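Phosphinothricin N-acetyltransferase (PDB 5DWM) is a GNAT-fold enzyme that probably transfers the acetyl group of acetyl-CoA to the amino group of an acceptor such as phosphinothricin. Local coordinates at residues I94-A97 and P98-G102; L108-R111 and E112-A115. One frame throughout, in Å; residues are numbered along the deposited sequence.

Interaction 1 (I94-A97 and P98-G102)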
# COMPACT_ATOMS: atom_id res chain seq x y z
N ILE A 94 -9.05 10.64 6.57
CA ILE A 94 -9.76 11.69 7.29
C ILE A 94 -9.16 13.03 6.88
O ILE A 94 -7.93 13.20 6.93
CB ILE A 94 -9.62 11.56 8.82
CG1 ILE A 94 -9.97 10.16 9.32
CG2 ILE A 94 -10.50 12.59 9.52
CD1 ILE A 94 -9.68 9.96 10.78
N TYR A 95 -10.02 13.99 6.54
CA TYR A 95 -9.58 15.35 6.23
C TYR A 95 -10.53 16.35 6.87
O TYR A 95 -11.75 16.16 6.83
CB TYR A 95 -9.52 15.60 4.72
CG TYR A 95 -8.32 14.92 4.09
CD1 TYR A 95 -7.07 15.53 4.12
CD2 TYR A 95 -8.43 13.67 3.50
CE1 TYR A 95 -5.97 14.92 3.56
CE2 TYR A 95 -7.33 13.05 2.93
CZ TYR A 95 -6.10 13.68 2.96
OH TYR A 95 -4.99 13.07 2.40
N ILE A 96 -9.96 17.41 7.43
CA ILE A 96 -10.71 18.42 8.16
C ILE A 96 -10.50 19.78 7.48
O ILE A 96 -9.41 20.08 6.99
CB ILE A 96 -10.25 18.47 9.63
CG1 ILE A 96 -10.32 17.08 10.27
CG2 ILE A 96 -11.08 19.46 10.43
CD1 ILE A 96 -11.71 16.51 10.41
N ALA A 97 -11.56 20.58 7.44
CA ALA A 97 -11.45 21.95 6.93
C ALA A 97 -10.43 22.73 7.75
O ALA A 97 -10.37 22.57 8.97
CB ALA A 97 -12.81 22.66 6.98
N PRO A 98 -9.63 23.60 7.12
CA PRO A 98 -8.60 24.32 7.88
C PRO A 98 -9.15 25.11 9.05
O PRO A 98 -8.54 25.12 10.13
CB PRO A 98 -7.97 25.24 6.82
CG PRO A 98 -8.19 24.52 5.54
CD PRO A 98 -9.54 23.88 5.67
N ASP A 99 -10.29 25.76 8.88
CA ASP A 99 -10.83 26.57 9.97
C ASP A 99 -11.56 25.74 11.02
O ASP A 99 -12.08 26.32 11.99
CB ASP A 99 -11.72 27.68 9.42
CG ASP A 99 -12.84 27.16 8.55
OD1 ASP A 99 -12.70 26.07 7.96
OD2 ASP A 99 -13.87 27.87 8.44
N ALA A 100 -11.61 24.42 10.87
CA ALA A 100 -12.25 23.55 11.85
C ALA A 100 -11.26 22.69 12.61
O ALA A 100 -11.67 21.82 13.38
CB ALA A 100 -13.31 22.68 11.17
N LYS A 101 -9.96 22.91 12.42
CA LYS A 101 -8.97 22.06 13.08
C LYS A 101 -8.84 22.42 14.56
O LYS A 101 -9.11 23.56 14.97
CB LYS A 101 -7.63 22.14 12.35
CG LYS A 101 -7.67 21.42 11.00
CD LYS A 101 -6.42 21.64 10.17
CE LYS A 101 -6.51 20.88 8.85
NZ LYS A 101 -5.32 21.12 7.99
N GLY A 102 -8.46 21.43 15.36
CA GLY A 102 -8.34 21.62 16.79
C GLY A 102 -9.65 21.62 17.54
O GLY A 102 -9.68 22.01 18.71
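Ala97 and Ala100 close a type I beta turn, with Pro98 and Asp99 at its two middle positions, where strand 89-96 runs out into the 3-10 segment 98-100. One backbone hydrogen bond spans it: Ala100 N donates to Ala97 O over 2.9 Å, with an N-H...O angle of 156°. This i+3 to i bond comes in from above the carbonyl plane, the donor standing 56° out of it. Apolar contacts flank the turn. The CG2 branch of Ile96 rests on the methyl of Ala100, CG2 to CB 4.0 Å, while Ala97 CB lies 4.2 Å from Ala100 CB. Ile96 CG2 is anti to the backbone N and CG1 beside it (chi1 -53°), which turns CG2 to the loop and lets CG1 and CD1 lead off toward the helix. Lys101 lies alongside as an extended chain, its CE 3.5 Å from Ile96 O and its CG 4.0 Å from Ile96 CG2. Among charged groups, Asp99 brings OD1 to within 3.5 Å of Ala97 CB, but its carboxylate is engaged by Arg70 through an OD2 salt bridge. Ile94, Ile96 and Gly102 belong to the acetyl-CoA site. Around the turn, Ile96 packs on Ile105 of helix 105-119, Ala97 on Ile26 of helix 20-33, and Ala100 on Leu72 of strand 70-79.

Interaction 2 (L108-R111 and E112-A115); sequences LLLR and ELIA
Leu110 and Ile114, one helical turn apart, form the closest side-chain contact here: Leu110 CG meets Ile114 CD1 at 4.0 Å, the two chains crossing obliquely. Ile114 has CG1 beside its backbone N (chi1 -68°), which lays that branch back over the preceding turn, 3.1 Å from Leu110 O. The same carbonyl accepts the hydrogen bond from Ile114 N at 2.8 Å, nearly straight at 169°. Next to it, Leu113 N reaches Leu109 O over 2.9 Å, the donor in the carbonyl plane. Leu110 CD1 and Leu113 CD2 touch more loosely, at 4.4 Å. Leu109, Leu110 and Leu113 make up the buried side. Arg111 and Ala115 form the exposed side, joined by the bond from Ala115 N to Arg111 O at 3.1 Å. Leu108 and Glu112 edge the sheet-facing side, with Glu112 N 3.3 Å from Leu108 O. This regular alpha-helical segment belongs to the beta-alpha-beta unit of strand 89-96, helix 105-119 and strand 124-129. Its buried leucines lie against the sheet, Leu109 on Leu63 and Ala65 of strand 62-67, Leu113 on Leu63 and on Asp92 of strand 89-96, while Leu108 and Glu112 reach Ile12 of strand 11-14.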
# COMPACT_ATOMS: atom_id res chain seq x y z
N LEU A 108 -14.48 12.71 16.40
CA LEU A 108 -15.87 12.33 16.18
C LEU A 108 -16.01 11.49 14.92
O LEU A 108 -16.72 10.48 14.92
CB LEU A 108 -16.76 13.57 16.06
CG LEU A 108 -17.01 14.40 17.30
CD1 LEU A 108 -17.86 15.61 16.91
CD2 LEU A 108 -17.69 13.55 18.38
N LEU A 109 -15.32 11.89 13.85
CA LEU A 109 -15.41 11.17 12.59
C LEU A 109 -14.81 9.78 12.71
O LEU A 109 -15.40 8.79 12.27
CB LEU A 109 -14.68 11.95 11.48
CG LEU A 109 -15.48 13.08 10.85
CD1 LEU A 109 -14.59 13.99 10.03
CD2 LEU A 109 -16.60 12.52 10.00
N LEU A 110 -13.61 9.68 13.30
CA LEU A 110 -12.91 8.40 13.35
C LEU A 110 -13.61 7.43 14.28
O LEU A 110 -13.70 6.23 13.98
CB LEU A 110 -11.45 8.61 13.73
CG LEU A 110 -10.52 7.39 13.75
CD1 LEU A 110 -10.59 6.61 12.44
CD2 LEU A 110 -9.09 7.82 14.05
N ARG A 111 -14.14 7.92 15.41
CA ARG A 111 -14.91 7.04 16.28
C ARG A 111 -16.07 6.40 15.53
O ARG A 111 -16.30 5.19 15.63
CB ARG A 111 -15.40 7.80 17.52
CG ARG A 111 -16.29 6.95 18.40
CD ARG A 111 -16.41 7.52 19.80
NE ARG A 111 -15.13 7.52 20.49
CZ ARG A 111 -14.49 8.62 20.88
NH1 ARG A 111 -15.03 9.82 20.67
NH2 ARG A 111 -13.33 8.53 21.51
N GLU A 112 -16.81 7.19 14.75
CA GLU A 112 -17.95 6.63 14.03
C GLU A 112 -17.49 5.73 12.88
O GLU A 112 -18.11 4.70 12.62
CB GLU A 112 -18.88 7.75 13.56
CG GLU A 112 -20.15 7.26 12.86
CD GLU A 112 -21.04 6.39 13.74
OE1 GLU A 112 -21.84 5.60 13.19
OE2 GLU A 112 -20.94 6.50 14.98
N LEU A 113 -16.39 6.10 12.21
CA LEU A 113 -15.86 5.24 11.15
C LEU A 113 -15.44 3.88 11.70
O LEU A 113 -15.73 2.84 11.09
CB LEU A 113 -14.68 5.93 10.46
CG LEU A 113 -14.22 5.26 9.17
CD1 LEU A 113 -15.21 5.51 8.05
CD2 LEU A 113 -12.84 5.75 8.77
N ILE A 114 -14.77 3.88 12.86
CA ILE A 114 -14.41 2.62 13.52
C ILE A 114 -15.66 1.78 13.78
O ILE A 114 -15.66 0.57 13.54
CB ILE A 114 -13.63 2.90 14.83
CG1 ILE A 114 -12.25 3.50 14.52
CG2 ILE A 114 -13.52 1.64 15.68
CD1 ILE A 114 -11.56 4.05 15.77
N ALA A 115 -16.73 2.41 14.28
CA ALA A 115 -17.97 1.69 14.53
C ALA A 115 -18.54 1.08 13.25
O ALA A 115 -18.95 -0.08 13.24
CB ALA A 115 -19.00 2.59 15.21

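Interaction 1 closes before interaction 2 opens, and their centres lie about 15 Å apart. The first ends strand 89-96 and starts the loop out of it; the second lies within helix 105-119, which packs back on that strand. They meet at two points, Ile94 CD1 to Leu110 CB at 3.7 Å and Ile96 CD1 to Leu109 CD1 at 3.8 Å. Between them lie Gln103, Gly104, Gly106 and Lys107, which with Ile94, Ile96 and Gly102 bind acetyl-CoA. This strand, glycine-rich loop and helix are the GNAT cofactor-binding element, in which the loop typically cradles the pyrophosphate; the leucine face holds the helix against the strand supplying Ile94 and Ile96.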